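Local coordinates for protein TRAP dicarboxylate transporter-DctP subunit (Desulfovibrio desulfuricans subsp. desulfuricans, PDB 4NHB) that binds sn-glycerol-3-phosphate between its lobes as the periplasmic solute-binding component of a TRAP transporter, probably delivering it to the membrane permease, at residues Glu75-Arg83 with Cys90-Leu99; His117-Thr126 with Ile323-Arg331. All coordinates share one frame; numbering follows the deposited sequence.

Contact 1 (Glu75-Arg83 with Cys90-Leu99); sequences EDAYIAATR and CATGTQTSAL. With G3P (sn-glycerol-3-phosphate), chain P.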
ATOM      1  N   GLU A  75       0.904  -4.646 -11.431  1.00  8.08           N
ATOM      2  CA  GLU A  75       2.063  -4.740 -10.525  1.00  9.06           C
ATOM      3  C   GLU A  75       3.049  -5.833 -10.943  1.00 10.03           C
ATOM      4  O   GLU A  75       4.245  -5.607 -10.992  1.00  7.65           O
ATOM      5  CB  GLU A  75       1.615  -5.008  -9.095  1.00  5.93           C
ATOM      6  CG  GLU A  75       0.664  -3.940  -8.506  1.00  6.60           C
ATOM      7  CD  GLU A  75      -0.791  -4.361  -8.578  1.00  8.65           C
ATOM      8  OE1 GLU A  75      -1.312  -4.481  -9.688  1.00  9.64           O
ATOM      9  OE2 GLU A  75      -1.426  -4.579  -7.528  1.00 11.78           O
ATOM     10  N   ASP A  76       2.545  -7.025 -11.239  1.00 11.96           N
ATOM     11  CA  ASP A  76       3.472  -8.101 -11.563  1.00 18.18           C
ATOM     12  C   ASP A  76       4.370  -7.678 -12.712  1.00 17.76           C
ATOM     13  O   ASP A  76       5.591  -7.818 -12.628  1.00 17.76           O
ATOM     14  CB  ASP A  76       2.735  -9.391 -11.900  1.00 25.90           C
ATOM     15  CG  ASP A  76       2.261 -10.102 -10.681  1.00 36.41           C
ATOM     16  OD1 ASP A  76       2.470  -9.570  -9.563  1.00 38.29           O
ATOM     17  OD2 ASP A  76       1.669 -11.188 -10.846  1.00 42.64           O
ATOM     18  N   ALA A  77       3.784  -7.123 -13.774  1.00 12.27           N
ATOM     19  CA  ALA A  77       4.600  -6.709 -14.914  1.00  9.77           C
ATOM     20  C   ALA A  77       5.564  -5.583 -14.613  1.00 11.78           C
ATOM     21  O   ALA A  77       6.715  -5.649 -15.009  1.00 13.10           O
ATOM     22  CB  ALA A  77       3.740  -6.315 -16.083  1.00 11.50           C
ATOM     23  N   TYR A  78       5.113  -4.534 -13.931  1.00 10.29           N
ATOM     24  CA  TYR A  78       6.018  -3.405 -13.784  1.00  6.04           C
ATOM     25  C   TYR A  78       7.065  -3.714 -12.703  1.00 10.45           C
ATOM     26  O   TYR A  78       8.155  -3.184 -12.791  1.00 11.26           O
ATOM     27  CB  TYR A  78       5.300  -2.042 -13.608  1.00  8.69           C
ATOM     28  CG  TYR A  78       4.564  -1.770 -12.294  1.00 10.87           C
ATOM     29  CD1 TYR A  78       5.241  -1.703 -11.082  1.00  9.62           C
ATOM     30  CD2 TYR A  78       3.206  -1.551 -12.293  1.00  7.42           C
ATOM     31  CE1 TYR A  78       4.575  -1.438  -9.906  1.00  6.75           C
ATOM     32  CE2 TYR A  78       2.513  -1.245 -11.127  1.00  7.88           C
ATOM     33  CZ  TYR A  78       3.192  -1.169  -9.937  1.00  7.11           C
ATOM     34  OH  TYR A  78       2.478  -0.855  -8.779  1.00  8.87           O
ATOM     35  N   ILE A  79       6.750  -4.580 -11.726  1.00  5.90           N
ATOM     36  CA  ILE A  79       7.774  -5.006 -10.744  1.00  7.20           C
ATOM     37  C   ILE A  79       8.903  -5.713 -11.522  1.00 12.92           C
ATOM     38  O   ILE A  79      10.084  -5.358 -11.437  1.00 13.22           O
ATOM     39  CB  ILE A  79       7.179  -5.913  -9.634  1.00  8.21           C
ATOM     40  CG1 ILE A  79       6.370  -5.053  -8.653  1.00 13.90           C
ATOM     41  CG2 ILE A  79       8.286  -6.642  -8.888  1.00 11.86           C
ATOM     42  CD1 ILE A  79       5.294  -5.796  -7.802  1.00  8.35           C
ATOM     43  N   ALA A  80       8.500  -6.638 -12.382  1.00 12.41           N
ATOM     44  CA  ALA A  80       9.453  -7.415 -13.173  1.00 14.02           C
ATOM     45  C   ALA A  80      10.250  -6.495 -14.056  1.00 13.83           C
ATOM     46  O   ALA A  80      11.449  -6.661 -14.170  1.00 13.93           O
ATOM     47  CB  ALA A  80       8.709  -8.444 -14.021  1.00 13.49           C
ATOM     48  N   ALA A  81       9.592  -5.515 -14.678  1.00 16.52           N
ATOM     49  CA  ALA A  81      10.301  -4.574 -15.538  1.00 18.11           C
ATOM     50  C   ALA A  81      11.290  -3.742 -14.737  1.00 19.49           C
ATOM     51  O   ALA A  81      12.335  -3.326 -15.273  1.00 16.66           O
ATOM     52  CB  ALA A  81       9.338  -3.659 -16.263  1.00 17.18           C
ATOM     53  N   THR A  82      10.972  -3.481 -13.470  1.00  9.38           N
ATOM     54  CA  THR A  82      11.864  -2.652 -12.683  1.00 10.49           C
ATOM     55  C   THR A  82      13.041  -3.513 -12.241  1.00 12.47           C
ATOM     56  O   THR A  82      14.169  -3.027 -12.180  1.00 12.87           O
ATOM     57  CB  THR A  82      11.192  -1.984 -11.477  1.00 13.30           C
ATOM     58  OG1 THR A  82       9.997  -1.283 -11.884  1.00 15.39           O
ATOM     59  CG2 THR A  82      12.135  -0.976 -10.858  1.00 12.64           C
ATOM     60  N   ARG A  83      12.772  -4.785 -11.957  1.00  9.66           N
ATOM     61  CA  ARG A  83      13.829  -5.713 -11.563  1.00 13.08           C
ATOM     62  C   ARG A  83      14.811  -5.836 -12.708  1.00 21.01           C
ATOM     63  O   ARG A  83      16.013  -5.853 -12.504  1.00 19.07           O
ATOM     64  CB  ARG A  83      13.272  -7.079 -11.186  1.00  9.65           C
ATOM     65  CG  ARG A  83      12.489  -7.029  -9.882  1.00 11.69           C
ATOM     66  CD  ARG A  83      11.961  -8.383  -9.502  1.00 12.17           C
ATOM     67  NE  ARG A  83      13.046  -9.298  -9.091  1.00 16.74           N
ATOM     68  CZ  ARG A  83      12.906 -10.619  -8.996  1.00 21.29           C
ATOM     69  NH1 ARG A  83      11.750 -11.187  -9.295  1.00 25.82           N
ATOM     70  NH2 ARG A  83      13.926 -11.382  -8.600  1.00 27.71           N
ATOM     71  N   CYS A  90       9.603   2.002  -9.422  1.00 12.81           N
ATOM     72  CA  CYS A  90       8.173   1.674  -9.380  1.00 12.81           C
ATOM     73  C   CYS A  90       7.646   1.943  -7.990  1.00 10.49           C
ATOM     74  O   CYS A  90       8.413   1.942  -7.040  1.00  7.35           O
ATOM     75  CB  CYS A  90       7.893   0.215  -9.801  1.00 11.15           C
ATOM     76  SG  CYS A  90       8.444  -1.086  -8.706  1.00 10.24           S
ATOM     77  N   ALA A  91       6.345   2.235  -7.896  1.00  6.32           N
ATOM     78  CA  ALA A  91       5.663   2.388  -6.610  1.00  9.22           C
ATOM     79  C   ALA A  91       4.707   1.217  -6.441  1.00  9.71           C
ATOM     80  O   ALA A  91       3.864   0.972  -7.318  1.00  9.03           O
ATOM     81  CB  ALA A  91       4.864   3.686  -6.582  1.00  9.20           C
ATOM     82  N   THR A  92       4.836   0.493  -5.342  1.00 10.07           N
ATOM     83  CA  THR A  92       3.910  -0.587  -5.064  1.00 10.26           C
ATOM     84  C   THR A  92       3.960  -0.920  -3.580  1.00  5.61           C
ATOM     85  O   THR A  92       4.715  -0.268  -2.812  1.00  5.60           O
ATOM     86  CB  THR A  92       4.186  -1.797  -5.998  1.00  8.33           C
ATOM     87  OG1 THR A  92       3.053  -2.668  -6.008  1.00  6.07           O
ATOM     88  CG2 THR A  92       5.396  -2.607  -5.561  1.00 12.36           C
ATOM     89  N   GLY A  93       3.159  -1.905  -3.175  1.00  5.61           N
ATOM     90  CA  GLY A  93       3.076  -2.317  -1.801  1.00  6.64           C
ATOM     91  C   GLY A  93       3.491  -3.764  -1.526  1.00  8.56           C
ATOM     92  O   GLY A  93       4.555  -4.229  -1.957  1.00  7.33           O
ATOM     93  N   THR A  94       2.656  -4.478  -0.774  1.00  7.28           N
ATOM     94  CA  THR A  94       3.041  -5.815  -0.320  1.00  9.75           C
ATOM     95  C   THR A  94       2.970  -6.880  -1.431  1.00 12.23           C
ATOM     96  O   THR A  94       3.105  -8.103  -1.164  1.00 10.37           O
ATOM     97  CB  THR A  94       2.186  -6.263   0.859  1.00 12.02           C
ATOM     98  OG1 THR A  94       0.810  -6.141   0.482  1.00  7.34           O
ATOM     99  CG2 THR A  94       2.490  -5.423   2.133  1.00 12.16           C
ATOM    100  N   GLN A  95       2.732  -6.422  -2.662  1.00  8.64           N
ATOM    101  CA  GLN A  95       2.925  -7.235  -3.859  1.00 10.02           C
ATOM    102  C   GLN A  95       4.345  -7.828  -3.860  1.00 13.79           C
ATOM    103  O   GLN A  95       4.591  -8.927  -4.340  1.00 13.50           O
ATOM    104  CB  GLN A  95       2.704  -6.391  -5.116  1.00  7.17           C
ATOM    105  CG  GLN A  95       1.226  -5.922  -5.387  1.00 10.15           C
ATOM    106  CD  GLN A  95       0.819  -4.672  -4.578  1.00  6.91           C
ATOM    107  OE1 GLN A  95       1.485  -4.279  -3.607  1.00  6.59           O
ATOM    108  NE2 GLN A  95      -0.268  -4.051  -4.986  1.00  5.66           N
ATOM    109  N   THR A  96       5.291  -7.084  -3.307  1.00  9.63           N
ATOM    110  CA  THR A  96       6.677  -7.532  -3.304  1.00  9.13           C
ATOM    111  C   THR A  96       6.909  -8.614  -2.280  1.00 10.44           C
ATOM    112  O   THR A  96       8.021  -9.157  -2.187  1.00 15.68           O
ATOM    113  CB  THR A  96       7.648  -6.362  -3.019  1.00 13.66           C
ATOM    114  OG1 THR A  96       7.321  -5.821  -1.746  1.00 13.70           O
ATOM    115  CG2 THR A  96       7.522  -5.262  -4.068  1.00  6.75           C
ATOM    116  N   SER A  97       5.875  -8.956  -1.507  1.00 11.50           N
ATOM    117  CA  SER A  97       5.926 -10.162  -0.692  1.00  8.50           C
ATOM    118  C   SER A  97       6.149 -11.426  -1.529  1.00 20.10           C
ATOM    119  O   SER A  97       6.530 -12.442  -0.980  1.00 16.24           O
ATOM    120  CB  SER A  97       4.673 -10.312   0.190  1.00 16.22           C
ATOM    121  OG  SER A  97       3.505 -10.582  -0.561  1.00 11.45           O
ATOM    122  N   ALA A  98       5.945 -11.356  -2.844  1.00 14.36           N
ATOM    123  CA  ALA A  98       6.174 -12.504  -3.727  1.00 18.33           C
ATOM    124  C   ALA A  98       7.638 -12.852  -3.797  1.00 21.69           C
ATOM    125  O   ALA A  98       8.006 -14.002  -4.078  1.00 20.97           O
ATOM    126  CB  ALA A  98       5.674 -12.212  -5.165  1.00 15.19           C
ATOM    127  N   LEU A  99       8.461 -11.828  -3.602  1.00 13.58           N
ATOM    128  CA  LEU A  99       9.907 -11.930  -3.630  1.00 16.27           C
ATOM    129  C   LEU A  99      10.564 -12.065  -2.271  1.00 23.17           C
ATOM    130  O   LEU A  99      11.750 -12.381  -2.186  1.00 23.19           O
ATOM    131  CB  LEU A  99      10.458 -10.671  -4.240  1.00 16.37           C
ATOM    132  CG  LEU A  99       9.758 -10.217  -5.520  1.00 18.10           C
ATOM    133  CD1 LEU A  99      10.295  -8.888  -5.943  1.00 22.33           C
ATOM    134  CD2 LEU A  99       9.972 -11.241  -6.578  1.00 22.24           C
TER
HETATM  135  O1  G3P P 414      -0.039  -3.010  -0.624  1.00  8.17           O
HETATM  136  C1  G3P P 414      -0.943  -3.912  -1.191  1.00  5.69           C
HETATM  137  C2  G3P P 414      -2.193  -3.167  -1.677  1.00  9.61           C
HETATM  138  O2  G3P P 414      -1.813  -2.198  -2.617  1.00  7.84           O
HETATM  139  C3  G3P P 414      -3.166  -4.168  -2.320  1.00  5.07           C
HETATM  140  O1P G3P P 414      -4.461  -3.671  -2.217  1.00  6.91           O
HETATM  141  O4P G3P P 414      -4.234  -1.723  -3.660  1.00  8.98           O
HETATM  142  O2P G3P P 414      -4.967  -3.936  -4.681  1.00  4.76           O
HETATM  143  O3P G3P P 414      -6.551  -2.644  -3.253  1.00  7.17           O
HETATM  144  P   G3P P 414      -5.085  -2.956  -3.540  1.00  5.82           P

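Contact 2 (His117-Thr126 with Ile323-Arg331); sequences HARRAMEGKT and ILDSADSYR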
ATOM      1  N   HIS A 117       1.698   5.628  15.119  1.00 10.54           N
ATOM      2  CA  HIS A 117       2.349   4.400  15.530  1.00  7.85           C
ATOM      3  C   HIS A 117       3.040   3.801  14.300  1.00  7.67           C
ATOM      4  O   HIS A 117       4.230   3.476  14.344  1.00 11.06           O
ATOM      5  CB  HIS A 117       1.319   3.411  16.148  1.00 11.62           C
ATOM      6  CG  HIS A 117       1.910   2.112  16.606  1.00 11.34           C
ATOM      7  ND1 HIS A 117       1.161   1.085  17.123  1.00 13.48           N
ATOM      8  CD2 HIS A 117       3.197   1.679  16.621  1.00 18.27           C
ATOM      9  CE1 HIS A 117       1.951   0.074  17.436  1.00 15.50           C
ATOM     10  NE2 HIS A 117       3.193   0.411  17.139  1.00 16.17           N
ATOM     11  N   ALA A 118       2.294   3.636  13.211  1.00  8.35           N
ATOM     12  CA  ALA A 118       2.832   2.990  12.030  1.00  8.22           C
ATOM     13  C   ALA A 118       4.010   3.785  11.504  1.00 13.87           C
ATOM     14  O   ALA A 118       4.974   3.219  11.031  1.00  9.78           O
ATOM     15  CB  ALA A 118       1.764   2.837  10.954  1.00 10.67           C
ATOM     16  N   ARG A 119       3.941   5.110  11.556  1.00 14.63           N
ATOM     17  CA  ARG A 119       5.061   5.911  11.037  1.00 11.17           C
ATOM     18  C   ARG A 119       6.337   5.759  11.871  1.00 14.55           C
ATOM     19  O   ARG A 119       7.420   5.705  11.305  1.00 15.90           O
ATOM     20  CB  ARG A 119       4.681   7.405  10.928  1.00 14.84           C
ATOM     21  CG  ARG A 119       5.775   8.247  10.262  1.00 15.60           C
ATOM     22  CD  ARG A 119       5.505   9.729  10.352  1.00 16.45           C
ATOM     23  NE  ARG A 119       6.376  10.449   9.428  1.00 11.06           N
ATOM     24  CZ  ARG A 119       6.193  11.711   9.028  1.00 14.10           C
ATOM     25  NH1 ARG A 119       7.045  12.248   8.181  1.00 18.31           N
ATOM     26  NH2 ARG A 119       5.194  12.437   9.478  1.00 14.67           N
ATOM     27  N   ARG A 120       6.222   5.763  13.205  1.00 11.13           N
ATOM     28  CA  ARG A 120       7.359   5.448  14.047  1.00 11.89           C
ATOM     29  C   ARG A 120       7.986   4.117  13.642  1.00 16.24           C
ATOM     30  O   ARG A 120       9.194   4.024  13.484  1.00 16.48           O
ATOM     31  CB  ARG A 120       6.981   5.423  15.525  1.00  9.96           C
ATOM     32  CG  ARG A 120       6.585   6.779  16.068  1.00 12.27           C
ATOM     33  CD  ARG A 120       6.470   6.791  17.592  1.00 17.62           C
ATOM     34  NE  ARG A 120       5.404   5.948  18.156  1.00 13.44           N
ATOM     35  CZ  ARG A 120       4.126   6.303  18.276  1.00 10.77           C
ATOM     36  NH1 ARG A 120       3.703   7.486  17.851  1.00 20.64           N
ATOM     37  NH2 ARG A 120       3.263   5.472  18.821  1.00 16.22           N
ATOM     38  N   ALA A 121       7.178   3.082  13.463  1.00  9.61           N
ATOM     39  CA  ALA A 121       7.719   1.766  13.106  1.00 13.15           C
ATOM     40  C   ALA A 121       8.340   1.782  11.720  1.00 13.17           C
ATOM     41  O   ALA A 121       9.399   1.196  11.476  1.00 16.36           O
ATOM     42  CB  ALA A 121       6.624   0.683  13.168  1.00 15.12           C
ATOM     43  N   MET A 122       7.676   2.436  10.787  1.00 10.35           N
ATOM     44  CA  MET A 122       8.119   2.366   9.414  1.00 14.35           C
ATOM     45  C   MET A 122       9.370   3.224   9.159  1.00 20.45           C
ATOM     46  O   MET A 122      10.094   2.996   8.194  1.00 19.34           O
ATOM     47  CB  MET A 122       7.003   2.787   8.474  1.00 11.05           C
ATOM     48  CG  MET A 122       5.855   1.802   8.422  1.00 17.92           C
ATOM     49  SD  MET A 122       6.370   0.250   7.691  1.00 20.84           S
ATOM     50  CE  MET A 122       5.504  -0.917   8.720  1.00 30.06           C
ATOM     51  N   GLU A 123       9.633   4.195  10.026  1.00 24.55           N
ATOM     52  CA  GLU A 123      10.837   5.010   9.902  1.00 19.52           C
ATOM     53  C   GLU A 123      11.899   4.520  10.877  1.00 18.56           C
ATOM     54  O   GLU A 123      12.955   5.162  11.063  1.00 19.01           O
ATOM     55  CB  GLU A 123      10.511   6.491  10.185  1.00 23.90           C
ATOM     56  CG  GLU A 123       9.658   7.131   9.099  1.00 24.62           C
ATOM     57  CD  GLU A 123       9.303   8.596   9.375  1.00 20.98           C
ATOM     58  OE1 GLU A 123       9.595   9.122  10.495  1.00 22.38           O
ATOM     59  OE2 GLU A 123       8.730   9.212   8.458  1.00 17.70           O
ATOM     60  N   GLY A 124      11.598   3.400  11.531  1.00 20.93           N
ATOM     61  CA  GLY A 124      12.419   2.887  12.601  1.00 21.22           C
ATOM     62  C   GLY A 124      12.834   1.462  12.307  1.00 19.08           C
ATOM     63  O   GLY A 124      13.017   1.057  11.139  1.00 22.13           O
ATOM     64  N   LYS A 125      12.946   0.688  13.370  1.00 19.03           N
ATOM     65  CA  LYS A 125      13.574  -0.618  13.313  1.00 17.17           C
ATOM     66  C   LYS A 125      12.676  -1.638  12.587  1.00 16.90           C
ATOM     67  O   LYS A 125      13.166  -2.610  12.030  1.00 13.50           O
ATOM     68  CB  LYS A 125      13.875  -1.106  14.736  1.00 28.00           C
ATOM     69  CG  LYS A 125      14.763  -2.352  14.820  1.00 37.46           C
ATOM     70  CD  LYS A 125      16.234  -2.057  14.448  1.00 45.30           C
ATOM     71  CE  LYS A 125      17.133  -3.307  14.571  1.00 43.33           C
ATOM     72  NZ  LYS A 125      16.794  -4.118  15.771  1.00 39.05           N
ATOM     73  N   THR A 126      11.364  -1.428  12.623  1.00 14.73           N
ATOM     74  CA  THR A 126      10.442  -2.404  12.030  1.00 12.99           C
ATOM     75  C   THR A 126      10.707  -2.532  10.517  1.00 11.47           C
ATOM     76  O   THR A 126      10.802  -3.633   9.969  1.00 17.82           O
ATOM     77  CB  THR A 126       8.994  -2.020  12.246  1.00 12.43           C
ATOM     78  OG1 THR A 126       8.727  -1.871  13.648  1.00 15.39           O
ATOM     79  CG2 THR A 126       8.087  -3.106  11.680  1.00 16.07           C
ATOM     80  N   ILE A 323      10.076  -8.899  14.242  1.00 20.31           N
ATOM     81  CA  ILE A 323       9.425  -7.841  13.521  1.00 19.34           C
ATOM     82  C   ILE A 323       8.238  -7.347  14.330  1.00 17.32           C
ATOM     83  O   ILE A 323       8.090  -6.147  14.542  1.00 16.88           O
ATOM     84  CB  ILE A 323       9.033  -8.310  12.083  1.00 15.22           C
ATOM     85  CG1 ILE A 323      10.310  -8.521  11.263  1.00 17.82           C
ATOM     86  CG2 ILE A 323       8.128  -7.262  11.368  1.00 16.56           C
ATOM     87  CD1 ILE A 323      10.101  -9.223   9.968  1.00 17.50           C
ATOM     88  N   LEU A 324       7.390  -8.271  14.779  1.00 16.02           N
ATOM     89  CA  LEU A 324       6.219  -7.927  15.568  1.00 11.85           C
ATOM     90  C   LEU A 324       6.637  -7.183  16.841  1.00 18.33           C
ATOM     91  O   LEU A 324       6.056  -6.153  17.215  1.00 16.63           O
ATOM     92  CB  LEU A 324       5.464  -9.210  15.949  1.00 18.52           C
ATOM     93  CG  LEU A 324       4.838 -10.019  14.809  1.00 18.44           C
ATOM     94  CD1 LEU A 324       4.284 -11.314  15.329  1.00 16.50           C
ATOM     95  CD2 LEU A 324       3.761  -9.227  14.164  1.00 18.05           C
ATOM     96  N   ASP A 325       7.644  -7.723  17.510  1.00 17.44           N
ATOM     97  CA  ASP A 325       8.178  -7.112  18.724  1.00 14.23           C
ATOM     98  C   ASP A 325       8.623  -5.665  18.490  1.00 19.19           C
ATOM     99  O   ASP A 325       8.407  -4.801  19.356  1.00 20.47           O
ATOM    100  CB  ASP A 325       9.375  -7.911  19.259  1.00 20.78           C
ATOM    101  CG  ASP A 325       8.974  -9.188  19.980  1.00 24.44           C
ATOM    102  OD1 ASP A 325       7.789  -9.388  20.311  1.00 23.67           O
ATOM    103  OD2 ASP A 325       9.876 -10.007  20.219  1.00 23.36           O
ATOM    104  N   SER A 326       9.282  -5.398  17.356  1.00 19.57           N
ATOM    105  CA  SER A 326       9.761  -4.041  17.079  1.00 19.60           C
ATOM    106  C   SER A 326       8.588  -3.093  16.899  1.00 16.46           C
ATOM    107  O   SER A 326       8.635  -1.947  17.358  1.00 16.18           O
ATOM    108  CB  SER A 326      10.691  -3.969  15.860  1.00 17.10           C
ATOM    109  OG  SER A 326      10.052  -4.380  14.653  1.00 25.20           O
ATOM    110  N   ALA A 327       7.525  -3.556  16.235  1.00 16.64           N
ATOM    111  CA  ALA A 327       6.371  -2.699  16.019  1.00 13.51           C
ATOM    112  C   ALA A 327       5.747  -2.357  17.344  1.00 17.56           C
ATOM    113  O   ALA A 327       5.382  -1.196  17.585  1.00 16.06           O
ATOM    114  CB  ALA A 327       5.351  -3.379  15.141  1.00 15.09           C
ATOM    115  N   ASP A 328       5.605  -3.376  18.190  1.00 15.33           N
ATOM    116  CA  ASP A 328       5.042  -3.167  19.518  1.00 20.62           C
ATOM    117  C   ASP A 328       5.898  -2.212  20.354  1.00 21.21           C
ATOM    118  O   ASP A 328       5.373  -1.486  21.185  1.00 22.30           O
ATOM    119  CB  ASP A 328       4.864  -4.479  20.281  1.00 26.08           C
ATOM    120  CG  ASP A 328       4.335  -4.257  21.694  1.00 46.80           C
ATOM    121  OD1 ASP A 328       3.164  -3.824  21.832  1.00 47.38           O
ATOM    122  OD2 ASP A 328       5.093  -4.492  22.671  1.00 56.48           O
ATOM    123  N   SER A 329       7.204  -2.199  20.142  1.00 17.66           N
ATOM    124  CA  SER A 329       8.052  -1.305  20.924  1.00 13.23           C
ATOM    125  C   SER A 329       7.710   0.164  20.679  1.00 19.40           C
ATOM    126  O   SER A 329       7.983   1.015  21.523  1.00 24.88           O
ATOM    127  CB  SER A 329       9.525  -1.567  20.663  1.00 15.18           C
ATOM    128  OG  SER A 329       9.969  -1.027  19.434  1.00 16.04           O
ATOM    129  N   TYR A 330       7.121   0.471  19.523  1.00 14.60           N
ATOM    130  CA  TYR A 330       6.826   1.853  19.160  1.00 12.35           C
ATOM    131  C   TYR A 330       5.414   2.300  19.566  1.00 11.64           C
ATOM    132  O   TYR A 330       4.992   3.448  19.293  1.00 17.27           O
ATOM    133  CB  TYR A 330       7.034   2.089  17.657  1.00 18.04           C
ATOM    134  CG  TYR A 330       8.482   2.045  17.184  1.00 15.65           C
ATOM    135  CD1 TYR A 330       9.338   3.130  17.384  1.00 16.97           C
ATOM    136  CD2 TYR A 330       8.985   0.921  16.528  1.00 17.55           C
ATOM    137  CE1 TYR A 330      10.653   3.090  16.955  1.00 16.72           C
ATOM    138  CE2 TYR A 330      10.281   0.883  16.087  1.00 20.47           C
ATOM    139  CZ  TYR A 330      11.123   1.972  16.312  1.00 19.05           C
ATOM    140  OH  TYR A 330      12.428   1.926  15.874  1.00 21.22           O
ATOM    141  N   ARG A 331       4.682   1.409  20.220  1.00 15.34           N
ATOM    142  CA  ARG A 331       3.289   1.683  20.556  1.00 18.48           C
ATOM    143  C   ARG A 331       3.226   2.699  21.681  1.00 17.97           C
ATOM    144  O   ARG A 331       4.069   2.614  22.581  1.00 19.57           O
ATOM    145  CB  ARG A 331       2.593   0.378  20.957  1.00 19.38           C
ATOM    146  CG  ARG A 331       1.374   0.552  21.824  1.00 21.35           C
ATOM    147  CD  ARG A 331       0.728  -0.797  22.136  1.00 23.73           C
ATOM    148  NE  ARG A 331      -0.021  -1.249  20.975  1.00 25.98           N
ATOM    149  CZ  ARG A 331       0.369  -2.184  20.111  1.00 29.82           C
ATOM    150  NH1 ARG A 331       1.505  -2.844  20.278  1.00 36.27           N
ATOM    151  NH2 ARG A 331      -0.407  -2.463  19.070  1.00 27.28           N
TER

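Contact 1 (Glu75-Arg83 with Cys90-Leu99)
The turn G93-Q95, which follows strand 90-92, lines the sn-glycerol-3-phosphate pocket, and helix 75-83 backs it from behind, where E75 meets Q95. Q95 NE2 donates to E75 OE2 over 2.8 Å at 161°; the carboxylate oxygen lies close to the amide plane and offers its anti lone pair, while the two flat groups stand 68° apart. An amide suits this place because it donates and accepts: NE2 also makes a weak bond to O2 of the ligand, and OE1 takes a weak one from G93 N. This is consistent with E75 fixing the turn of the Q95 amide from the second shell. T94 N holds ligand O1 directly at 3.1 Å, and K37, R171, H238, E107 and R151 also hydrogen-bond the ligand.

In the type II periplasmic binding protein fold, helices such as this one pack on the central sheet of a lobe, here roughly antiparallel to strand 90-92. Y78 covers the strand: chi1 of 71° sets its ring between its own N and carbonyl carbon, bringing CD1 to 3.5 Å from C90 CB and OH to 2.7 Å from A91 O, a weak bond. C90 SG lies at the ring edge, small enough to fit beside T82, whose OG1 turns back to Y78 O. I79, branched and apolar, puts CD1 against Q95 CB (3.8 Å) and T92 CG2. At the outer end L99 CD2 lies over one face of the R83 guanidinium, nearest NH1, while R83 NE bonds to S138 O.

Contact 2 (His117-Thr126 with Ile323-Arg331)
Helix 117-122 breaks at E123 and G124 and restarts at K125, and the C-terminal helix 323-329 packs against this break, with CA atoms closest at T126 and S326 (5.4 Å) and at A121 and A327 (5.5 Å). The contact is a helix-to-helix packing of the TRAP solute-binding protein, joining the last modelled turn of the chain to a kinked helical pair. Alanines at 121 and 327 let the backbones approach this closely.

Y330 fills the angle of the break. One face of its ring lies against R120 O and A121 N, with A121 CA making an off-centre CH-pi contact, and its OH accepts from K125 N at 2.8 Å and 162°, near the start of the new helix. G124, with no side chain, lets the hydroxyl come to 3.4 Å from its CA. The Y330 carbonyl is held too: R120, bent at chi3, grips O side-on with NE and NH2. That oxygen lies in the guanidinium plane, and both nitrogens lie in the carbonyl plane.

T126 OG1 donates to S326 OG (3.0 Å), which in turn donates to I323 O, pairing two buried hydroxyls at a partly buried interface. H117, extended with CG anti to its N (chi1 -180°), reaches the helix end: NE2 makes a nearly straight 2.8 Å hydrogen bond to A327 O from above the carbonyl plane, on the opposite face from Y330 N. Its ND1 is bonded to D113 N, so both ring nitrogens are engaged. R331 CA makes a CH-pi contact over the imidazole face, 3.8 Å from the ring centroid and 15° off its normal.

Contact 1 is the more buried of the two, packing a helix on a sheet strand beside the ligand; contact 2 lies farther from the chain centre, is only partly buried, and joins helix ends and the turns beside them. The two share no helix or strand, though strand 89-92 of contact 1 is followed in the chain by helix 115-122 of contact 2, and their nearest atoms stay about 9 Å apart. Segments 75-83 and 90-99 are close in sequence, whereas 117-126 and 323-331 are nearly two hundred residues apart. In contact 1 the E75-Q95 pair and T94 lead to the solute; in contact 2 side chains mostly bind backbone carbonyls and an amide at helix ends, with one hydroxyl pair, T126-S326.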